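PDB 2IBP: citrate synthase from Pyrobaculum aerophilum, which probably catalyses the condensation of oxaloacetate with acetyl-CoA and water to give citrate and CoA, a step of the tricarboxylic acid cycle. Local coordinates for residues Y51-L56 / Y295-K300; A267-I272 / A323-Q328; E329-P334 / K340-V345. One frame throughout, in Å; residues are numbered along the deposited sequence. Where two conformers were deposited one is given.

Contact 1 of 3, residues Y51-L56 / Y295-K300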
loop_
_atom_site.group_PDB
_atom_site.type_symbol
_atom_site.label_atom_id
_atom_site.label_comp_id
_atom_site.label_asym_id
_atom_site.label_seq_id
_atom_site.Cartn_x
_atom_site.Cartn_y
_atom_site.Cartn_z
ATOM N N TYR A 51 0.707 25.676 -13.568
ATOM C CA TYR A 51 -0.547 26.410 -13.795
ATOM C C TYR A 51 -1.398 26.555 -12.550
ATOM O O TYR A 51 -1.643 25.578 -11.850
ATOM C CB TYR A 51 -1.382 25.711 -14.869
ATOM C CG TYR A 51 -0.722 25.683 -16.212
ATOM C CD1 TYR A 51 -0.919 26.715 -17.114
ATOM C CD2 TYR A 51 0.128 24.655 -16.571
ATOM C CE1 TYR A 51 -0.317 26.698 -18.350
ATOM C CE2 TYR A 51 0.737 24.628 -17.807
ATOM C CZ TYR A 51 0.521 25.669 -18.680
ATOM O OH TYR A 51 1.118 25.676 -19.920
ATOM N N ARG A 52 -1.878 27.766 -12.270
ATOM C CA ARG A 52 -2.729 27.984 -11.106
ATOM C C ARG A 52 -4.047 27.238 -11.246
ATOM O O ARG A 52 -4.637 27.183 -12.331
ATOM C CB ARG A 52 -2.999 29.475 -10.897
ATOM C CG ARG A 52 -1.775 30.246 -10.457
ATOM C CD ARG A 52 -2.111 31.658 -10.017
ATOM N NE ARG A 52 -3.006 31.674 -8.863
ATOM C CZ ARG A 52 -3.407 32.780 -8.245
ATOM N NH1 ARG A 52 -4.241 32.694 -7.222
ATOM N NH2 ARG A 52 -2.989 33.971 -8.659
ATOM N N ILE A 53 -4.508 26.667 -10.139
ATOM C CA ILE A 53 -5.754 25.928 -10.146
ATOM C C ILE A 53 -6.934 26.774 -10.609
ATOM O O ILE A 53 -7.827 26.247 -11.286
ATOM C CB ILE A 53 -6.064 25.282 -8.773
ATOM C CG1 ILE A 53 -7.130 24.194 -8.913
ATOM C CG2 ILE A 53 -6.461 26.348 -7.744
ATOM C CD1 ILE A 53 -6.690 23.020 -9.746
ATOM N N GLU A 54 -6.959 28.058 -10.260
ATOM C CA GLU A 54 -8.057 28.929 -10.720
ATOM C C GLU A 54 -8.163 28.922 -12.245
ATOM O O GLU A 54 -9.262 28.861 -12.807
ATOM C CB GLU A 54 -7.870 30.382 -10.270
ATOM C CG GLU A 54 -8.043 30.614 -8.808
ATOM C CD GLU A 54 -6.828 30.234 -7.996
ATOM O OE1 GLU A 54 -5.748 29.944 -8.585
ATOM O OE2 GLU A 54 -6.952 30.287 -6.756
ATOM N N GLU A 55 -7.020 29.020 -12.919
ATOM C CA GLU A 55 -7.001 29.058 -14.379
ATOM C C GLU A 55 -7.479 27.735 -14.967
ATOM O O GLU A 55 -8.227 27.704 -15.935
ATOM C CB GLU A 55 -5.594 29.372 -14.880
ATOM C CG GLU A 55 -5.068 30.715 -14.427
ATOM C CD GLU A 55 -5.905 31.871 -14.940
ATOM O OE1 GLU A 55 -6.550 31.721 -16.004
ATOM O OE2 GLU A 55 -5.903 32.935 -14.283
ATOM N N LEU A 56 -7.027 26.624 -14.380
ATOM C CA LEU A 56 -7.428 25.318 -14.858
ATOM C C LEU A 56 -8.906 25.055 -14.600
ATOM O O LEU A 56 -9.606 24.534 -15.465
ATOM C CB LEU A 56 -6.584 24.236 -14.210
ATOM C CG LEU A 56 -5.087 24.323 -14.508
ATOM C CD1 LEU A 56 -4.287 23.254 -13.720
ATOM C CD2 LEU A 56 -4.829 24.186 -16.023
ATOM N N TYR A 295 -7.747 30.960 2.664
ATOM C CA TYR A 295 -8.879 30.246 2.114
ATOM C C TYR A 295 -8.314 29.260 1.081
ATOM O O TYR A 295 -7.435 29.606 0.282
ATOM C CB TYR A 295 -9.865 31.220 1.464
ATOM C CG TYR A 295 -11.297 30.765 1.488
ATOM C CD1 TYR A 295 -11.742 29.751 0.647
ATOM C CD2 TYR A 295 -12.224 31.401 2.294
ATOM C CE1 TYR A 295 -13.060 29.332 0.664
ATOM C CE2 TYR A 295 -13.554 31.030 2.280
ATOM C CZ TYR A 295 -13.961 29.970 1.491
ATOM O OH TYR A 295 -15.270 29.590 1.490
ATOM N N ASP A 296 -8.720 28.007 1.199
ATOM C CA ASP A 296 -8.301 26.963 0.268
ATOM C C ASP A 296 -8.816 27.405 -1.102
ATOM O O ASP A 296 -10.017 27.613 -1.280
ATOM C CB ASP A 296 -8.959 25.660 0.735
ATOM C CG ASP A 296 -8.666 24.458 -0.144
ATOM O OD1 ASP A 296 -8.254 24.618 -1.310
ATOM O OD2 ASP A 296 -8.912 23.339 0.367
ATOM N N PRO A 297 -7.923 27.505 -2.100
ATOM C CA PRO A 297 -8.388 27.964 -3.403
ATOM C C PRO A 297 -9.408 27.032 -4.033
ATOM O O PRO A 297 -10.271 27.473 -4.809
ATOM C CB PRO A 297 -7.106 28.008 -4.245
ATOM C CG PRO A 297 -6.161 27.085 -3.559
ATOM C CD PRO A 297 -6.494 27.152 -2.103
ATOM N N ARG A 298 -9.287 25.746 -3.722
ATOM C CA ARG A 298 -10.204 24.770 -4.245
ATOM C C ARG A 298 -11.569 25.006 -3.623
ATOM O O ARG A 298 -12.601 24.801 -4.267
ATOM C CB ARG A 298 -9.723 23.371 -3.912
ATOM C CG ARG A 298 -8.353 23.037 -4.479
ATOM C CD ARG A 298 -7.834 21.760 -3.899
ATOM N NE ARG A 298 -7.709 21.881 -2.454
ATOM C CZ ARG A 298 -7.444 20.866 -1.649
ATOM N NH1 ARG A 298 -7.236 19.654 -2.147
ATOM N NH2 ARG A 298 -7.426 21.061 -0.344
ATOM N N ALA A 299 -11.569 25.433 -2.364
ATOM C CA ALA A 299 -12.831 25.670 -1.649
ATOM C C ALA A 299 -13.577 26.866 -2.225
ATOM O O ALA A 299 -14.800 26.814 -2.413
ATOM C CB ALA A 299 -12.562 25.868 -0.151
ATOM N N LYS A 300 -12.830 27.913 -2.551
ATOM C CA LYS A 300 -13.408 29.144 -3.105
ATOM C C LYS A 300 -14.129 28.831 -4.417
ATOM O O LYS A 300 -15.272 29.233 -4.644
ATOM C CB LYS A 300 -12.317 30.184 -3.320
ATOM C CG LYS A 300 -12.844 31.536 -3.759
ATOM C CD LYS A 300 -11.789 32.632 -3.622
ATOM C CE LYS A 300 -11.435 32.907 -2.155
ATOM N NZ LYS A 300 -10.337 33.914 -1.994
HETATM O O HOH W 1 -9.537 30.077 -5.726
#
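The largely helical citrate synthase fold brings two helix starts together here: the first turn of helix 53-59, entered from strand 51-52, and the first turn of helix 297-313, where Ile-53 and Glu-54 meet Pro-297. A proline suits this first turn, since N-H groups there have no carbonyl partner within the helix and its nitrogen has no hydrogen to offer; its ring presents a compact apolar surface. CG2 of Ile-53 packs on Pro-297 CB at 3.9 Å, the two side chains crossing at about a right angle. With CG1 of Ile-53 opposite its own backbone N (chi1 -163°), CG2 is left to face the proline, while the residue also packs on Ile-209 and Leu-210 of helix 198-210. Glu-54 bends at chi2 (80°), bringing OE2 within 3.4 Å of Pro-297 CB. One water joins the segments, donating to Glu-54 OE2 and to Pro-297 O. Behind the proline, Asp-296 caps its helix by accepting from Arg-298 N. The Arg-298 guanidinium grips the same carboxylate side-on: NE meets the syn lone pair of Asp-296 OD1 at 3.0 Å, nearly straight at 174°, and NH2 reaches Asp-296 OD2 at 2.8 Å.

Contact 2 of 3, residues A267-I272 / A323-Q328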
loop_
_atom_site.group_PDB
_atom_site.type_symbol
_atom_site.label_atom_id
_atom_site.label_comp_id
_atom_site.label_asym_id
_atom_site.label_seq_id
_atom_site.Cartn_x
_atom_site.Cartn_y
_atom_site.Cartn_z
ATOM N N ALA A 267 -29.475 29.902 11.635
ATOM C CA ALA A 267 -29.511 30.794 12.801
ATOM C C ALA A 267 -28.487 30.401 13.881
ATOM O O ALA A 267 -28.069 31.243 14.693
ATOM C CB ALA A 267 -30.912 30.802 13.399
ATOM N N LYS A 268 -28.095 29.127 13.896
ATOM C CA LYS A 268 -27.132 28.635 14.865
ATOM C C LYS A 268 -25.679 28.923 14.505
ATOM O O LYS A 268 -24.781 28.707 15.319
ATOM C CB LYS A 268 -27.280 27.140 15.049
ATOM C CG LYS A 268 -28.554 26.672 15.704
ATOM C CD LYS A 268 -28.536 25.169 15.672
ATOM C CE LYS A 268 -29.725 24.517 16.293
ATOM N NZ LYS A 268 -29.605 23.034 16.090
ATOM N N ALA A 269 -25.442 29.459 13.313
ATOM C CA ALA A 269 -24.073 29.707 12.863
ATOM C C ALA A 269 -23.225 30.501 13.867
ATOM O O ALA A 269 -22.099 30.113 14.205
ATOM C CB ALA A 269 -24.086 30.392 11.516
ATOM N N LYS A 270 -23.764 31.601 14.378
ATOM C CA LYS A 270 -22.995 32.426 15.287
ATOM C C LYS A 270 -22.607 31.687 16.562
ATOM O O LYS A 270 -21.451 31.732 16.978
ATOM C CB LYS A 270 -23.731 33.728 15.602
ATOM C CG LYS A 270 -22.838 34.758 16.257
ATOM C CD LYS A 270 -23.480 36.147 16.242
ATOM C CE LYS A 270 -22.558 37.202 16.849
ATOM N NZ LYS A 270 -23.146 38.574 16.748
ATOM N N GLU A 271 -23.550 30.978 17.166
ATOM C CA GLU A 271 -23.243 30.277 18.409
ATOM C C GLU A 271 -22.291 29.109 18.179
ATOM O O GLU A 271 -21.436 28.824 19.015
ATOM C CB GLU A 271 -24.523 29.846 19.128
ATOM C CG GLU A 271 -25.270 28.707 18.488
ATOM C CD GLU A 271 -26.739 28.668 18.860
ATOM O OE1 GLU A 271 -27.410 29.718 18.690
ATOM O OE2 GLU A 271 -27.247 27.555 19.157
ATOM N N ILE A 272 -22.429 28.444 17.038
ATOM C CA ILE A 272 -21.550 27.320 16.698
ATOM C C ILE A 272 -20.112 27.794 16.511
ATOM O O ILE A 272 -19.172 27.185 17.027
ATOM C CB ILE A 272 -22.025 26.613 15.404
ATOM C CG1 ILE A 272 -23.362 25.920 15.643
ATOM C CG2 ILE A 272 -21.015 25.553 14.961
ATOM C CD1 ILE A 272 -24.039 25.501 14.363
ATOM N N ALA A 323 -24.070 26.045 5.576
ATOM C CA ALA A 323 -22.647 26.199 5.334
ATOM C C ALA A 323 -22.263 27.660 5.105
ATOM O O ALA A 323 -21.276 28.154 5.651
ATOM C CB ALA A 323 -22.209 25.347 4.159
ATOM N N SER A 324 -23.058 28.384 4.320
ATOM C CA SER A 324 -22.792 29.802 4.065
ATOM C C SER A 324 -22.828 30.662 5.339
ATOM O O SER A 324 -21.974 31.522 5.548
ATOM C CB SER A 324 -23.794 30.357 3.058
ATOM O OG SER A 324 -23.572 29.799 1.780
ATOM N N ALA A 325 -23.803 30.393 6.196
ATOM C CA ALA A 325 -23.944 31.124 7.455
ATOM C C ALA A 325 -22.726 30.905 8.343
ATOM O O ALA A 325 -22.182 31.842 8.920
ATOM C CB ALA A 325 -25.214 30.690 8.164
ATOM N N ILE A 326 -22.298 29.653 8.426
ATOM C CA ILE A 326 -21.140 29.300 9.208
ATOM C C ILE A 326 -19.896 29.936 8.619
ATOM O O ILE A 326 -19.080 30.516 9.335
ATOM C CB ILE A 326 -20.992 27.786 9.278
ATOM C CG1 ILE A 326 -22.138 27.202 10.120
ATOM C CG2 ILE A 326 -19.623 27.385 9.868
ATOM C CD1 ILE A 326 -22.192 25.707 10.125
ATOM N N GLU A 327 -19.757 29.845 7.301
ATOM C CA GLU A 327 -18.610 30.441 6.638
ATOM C C GLU A 327 -18.492 31.933 6.945
ATOM O O GLU A 327 -17.420 32.415 7.286
ATOM C CB GLU A 327 -18.697 30.251 5.119
ATOM C CG GLU A 327 -17.449 30.719 4.413
ATOM C CD GLU A 327 -17.737 31.439 3.121
ATOM O OE1 GLU A 327 -18.750 32.167 3.052
ATOM O OE2 GLU A 327 -16.886 31.377 2.215
ATOM N N GLN A 328 -19.600 32.663 6.823
ATOM C CA GLN A 328 -19.598 34.099 7.083
ATOM C C GLN A 328 -19.137 34.427 8.502
ATOM O O GLN A 328 -18.297 35.313 8.706
ATOM C CB GLN A 328 -20.977 34.671 6.797
ATOM C CG GLN A 328 -21.322 34.610 5.309
ATOM C CD GLN A 328 -22.795 34.838 5.014
ATOM O OE1 GLN A 328 -23.254 34.595 3.896
ATOM N NE2 GLN A 328 -23.549 35.266 6.022
#
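Ala-325 and Ile-326 of helix 319-332 receive Ala-269, near the start of helix 269-276, in a close helix-helix packing of the citrate synthase fold that lies away from the annotated sites. Followed along residues 323-328, the helix first turns Ala-323 and Ser-324 to other neighbours: both pack on Trp-348, and Ser-324 OG bonds to the carbonyl of Phe-320, one turn back. Ala-325 comes next and points its methyl at the partner helix, where its CB lies 3.5 Å from Ala-269 CB. Because neither residue extends beyond CB, methyl meets methyl and the backbones can draw near; Ala-269 CB also rests 3.5 Å from the carbonyl carbon of Ala-325. Pro-266 packs on Ala-325 as well. The backbones come nearest at Ile-326, whose CA lies 4.7 Å from the CA of Ala-269. Its CG1 lies beside the backbone N and opposite the carbonyl carbon (chi1 -69°), which sets that branch alongside Ala-269, with CG1 4.0 Å from Ala-269 CB. The residue also packs on Tyr-260 and Ile-263 of helix 252-263, and its apolar side chain suits that buried place. Ile-272, one turn beyond Ala-269, likewise points toward helix 319-332 and packs on Ile-263 and Leu-284. Glu-327 points away from helix 269-276; its OE2 forms a salt bridge with Lys-303 NZ. At Gln-328 the helix continues regularly, the backbone N of Gln-328 bonding to Ser-324 O at 2.9 Å.

Contact 3 of 3, residues E329-P334 / K340-V345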
loop_
_atom_site.group_PDB
_atom_site.type_symbol
_atom_site.label_atom_id
_atom_site.label_comp_id
_atom_site.label_asym_id
_atom_site.label_seq_id
_atom_site.Cartn_x
_atom_site.Cartn_y
_atom_site.Cartn_z
ATOM N N GLU A 329 -19.578 33.623 9.460
ATOM C CA GLU A 329 -19.191 33.824 10.849
ATOM C C GLU A 329 -17.711 33.539 11.046
ATOM O O GLU A 329 -16.999 34.316 11.693
ATOM C CB GLU A 329 -20.056 32.977 11.783
ATOM C CG GLU A 329 -21.518 33.414 11.792
ATOM C CD GLU A 329 -21.710 34.858 12.267
ATOM O OE1 GLU A 329 -20.888 35.350 13.073
ATOM O OE2 GLU A 329 -22.715 35.484 11.869
ATOM N N VAL A 330 -17.232 32.462 10.430
ATOM C CA VAL A 330 -15.816 32.113 10.516
ATOM C C VAL A 330 -14.937 33.238 9.951
ATOM O O VAL A 330 -13.926 33.611 10.554
ATOM C CB VAL A 330 -15.503 30.800 9.772
ATOM C CG1 VAL A 330 -13.997 30.689 9.484
ATOM C CG2 VAL A 330 -16.035 29.609 10.540
ATOM N N LEU A 331 -15.349 33.802 8.821
ATOM C CA LEU A 331 -14.562 34.845 8.161
ATOM C C LEU A 331 -14.595 36.201 8.877
ATOM O O LEU A 331 -13.688 37.020 8.701
ATOM C CB LEU A 331 -15.024 35.017 6.710
ATOM C CG LEU A 331 -14.829 33.811 5.786
ATOM C CD1 LEU A 331 -15.392 34.113 4.402
ATOM C CD2 LEU A 331 -13.356 33.440 5.693
ATOM N N SER A 332 -15.629 36.436 9.679
ATOM C CA SER A 332 -15.784 37.710 10.389
ATOM C C SER A 332 -15.312 37.651 11.839
ATOM O O SER A 332 -15.224 38.678 12.507
ATOM C CB SER A 332 -17.248 38.150 10.363
ATOM O OG SER A 332 -18.072 37.246 11.087
ATOM N N HIS A 333 -15.033 36.451 12.332
ATOM C CA HIS A 333 -14.608 36.273 13.715
ATOM C C HIS A 333 -13.093 36.448 13.750
ATOM O O HIS A 333 -12.370 35.651 13.153
ATOM C CB HIS A 333 -14.979 34.875 14.200
ATOM C CG HIS A 333 -15.037 34.741 15.691
ATOM N ND1 HIS A 333 -16.204 34.445 16.363
ATOM C CD2 HIS A 333 -14.090 34.919 16.642
ATOM C CE1 HIS A 333 -15.961 34.402 17.662
ATOM N NE2 HIS A 333 -14.687 34.693 17.858
ATOM N N PRO A 334 -12.602 37.434 14.519
ATOM C CA PRO A 334 -11.167 37.741 14.562
ATOM C C PRO A 334 -10.314 36.525 14.906
ATOM O O PRO A 334 -9.240 36.330 14.333
ATOM C CB PRO A 334 -11.064 38.801 15.671
ATOM C CG PRO A 334 -12.313 38.639 16.490
ATOM C CD PRO A 334 -13.363 38.216 15.515
ATOM N N LYS A 340 -5.330 31.960 11.270
ATOM C CA LYS A 340 -5.280 31.512 9.877
ATOM C C LYS A 340 -6.126 30.268 9.648
ATOM O O LYS A 340 -5.727 29.347 8.929
ATOM C CB LYS A 340 -3.828 31.243 9.458
ATOM C CG LYS A 340 -2.883 32.432 9.650
ATOM C CD LYS A 340 -3.275 33.611 8.778
ATOM C CE LYS A 340 -2.286 34.758 8.908
ATOM N NZ LYS A 340 -2.263 35.329 10.283
ATOM N N LEU A 341 -7.306 30.255 10.259
ATOM C CA LEU A 341 -8.237 29.147 10.117
ATOM C C LEU A 341 -9.321 29.552 9.127
ATOM O O LEU A 341 -10.137 30.425 9.405
ATOM C CB LEU A 341 -8.854 28.798 11.473
ATOM C CG LEU A 341 -7.856 28.421 12.563
ATOM C CD1 LEU A 341 -8.556 28.295 13.913
ATOM C CD2 LEU A 341 -7.123 27.142 12.190
ATOM N N TYR A 342 -9.286 28.945 7.945
ATOM C CA TYR A 342 -10.246 29.242 6.898
ATOM C C TYR A 342 -10.931 27.966 6.416
ATOM O O TYR A 342 -10.395 26.870 6.577
ATOM C CB TYR A 342 -9.543 29.853 5.679
ATOM C CG TYR A 342 -8.874 31.176 5.958
ATOM C CD1 TYR A 342 -7.623 31.230 6.553
ATOM C CD2 TYR A 342 -9.499 32.368 5.630
ATOM C CE1 TYR A 342 -7.015 32.439 6.818
ATOM C CE2 TYR A 342 -8.905 33.577 5.900
ATOM C CZ TYR A 342 -7.662 33.607 6.491
ATOM O OH TYR A 342 -7.058 34.820 6.732
ATOM N N PRO A 343 -12.058 28.129 5.711
ATOM C CA PRO A 343 -12.656 26.947 5.138
ATOM C C PRO A 343 -11.718 26.276 4.142
ATOM O O PRO A 343 -10.918 26.951 3.445
ATOM C CB PRO A 343 -13.895 27.485 4.408
ATOM C CG PRO A 343 -14.234 28.757 5.122
ATOM C CD PRO A 343 -12.876 29.329 5.469
ATOM N N ASN A 344 -11.759 24.957 4.144
ATOM C CA ASN A 344 -11.048 24.177 3.151
ATOM C C ASN A 344 -12.088 23.486 2.255
ATOM O O ASN A 344 -13.296 23.612 2.468
ATOM C CB ASN A 344 -10.045 23.223 3.793
ATOM C CG ASN A 344 -10.700 22.114 4.573
ATOM O OD1 ASN A 344 -11.627 21.463 4.090
ATOM N ND2 ASN A 344 -10.161 21.824 5.750
ATOM N N VAL A 345 -11.638 22.828 1.197
ATOM C CA VAL A 345 -12.579 22.290 0.223
ATOM C C VAL A 345 -13.632 21.363 0.841
ATOM O O VAL A 345 -14.785 21.332 0.384
ATOM C CB VAL A 345 -11.829 21.614 -0.950
ATOM C CG1 VAL A 345 -11.194 20.325 -0.469
ATOM C CG2 VAL A 345 -12.785 21.386 -2.130
HETATM O O HOH W 2 -11.145 32.848 8.839
#
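Close to the predicted active-site residues His-289 and Asp-346, the last turn of helix 319-332 packs through Val-330 and Leu-331 on residues 341-343, in the loop that leads to Asp-346. That loop leaves helix 334-338 through a Schellman motif whose C-prime residue is Lys-340, at positive phi. Leu-331 reaches the loop with a single methyl: CD2 touches Tyr-342 CD2 at 4.0 Å and Pro-343 CD at 4.1 Å. It approaches the tyrosine ring obliquely, although the two side chains as wholes cross at about a right angle. A chi2 of 177° carries CD1 of the leucine out along the chain and turns CD2, the other branch, to the loop between the Tyr-342 ring and Pro-343. Val-330 directs CG1 at the loop backbone, 3.9 Å from Leu-341 O, with Pro-343 CD a looser neighbour at 4.4 Å. Its short beta-branched side chain fits a buried position also lined by Leu-284, Val-273 and Phe-336. A water donates to Leu-341 O at 2.7 Å and more weakly to Val-330 O, and lies over one face of the Tyr-342 ring toward its rim. Further along the loop, Asn-344 bonds through OD1 to Asp-346 N and through ND2 to Gly-288 O. The direct helix-loop contact is thus apolar, and one water bridges it, firmly to Leu-341 O and only weakly to Val-330 O.

In the fold
Helix 319-332 serves contacts 2 and 3 in succession, and their centres lie about 11 Å apart; Glu-327 CG packs on Pro-343 CG at 3.8 Å. Contact 1 is joined to each of them by a probable hydrogen bond. Tyr-295 OH approaches Glu-327 OE2 at 2.5 Å, although the centres of contacts 1 and 2 are about 24 Å apart. Asp-296 OD2 lies 2.9 Å from Val-345 N, linking contact 1 to the loop of contact 3. Contacts 1 and 3 both come near the predicted active-site residue His-289: the side chains of Pro-297 and Tyr-342 are about 8 and about 7 Å from its own. The side chain of Glu-54 is about 13 Å from a bound magnesium ion.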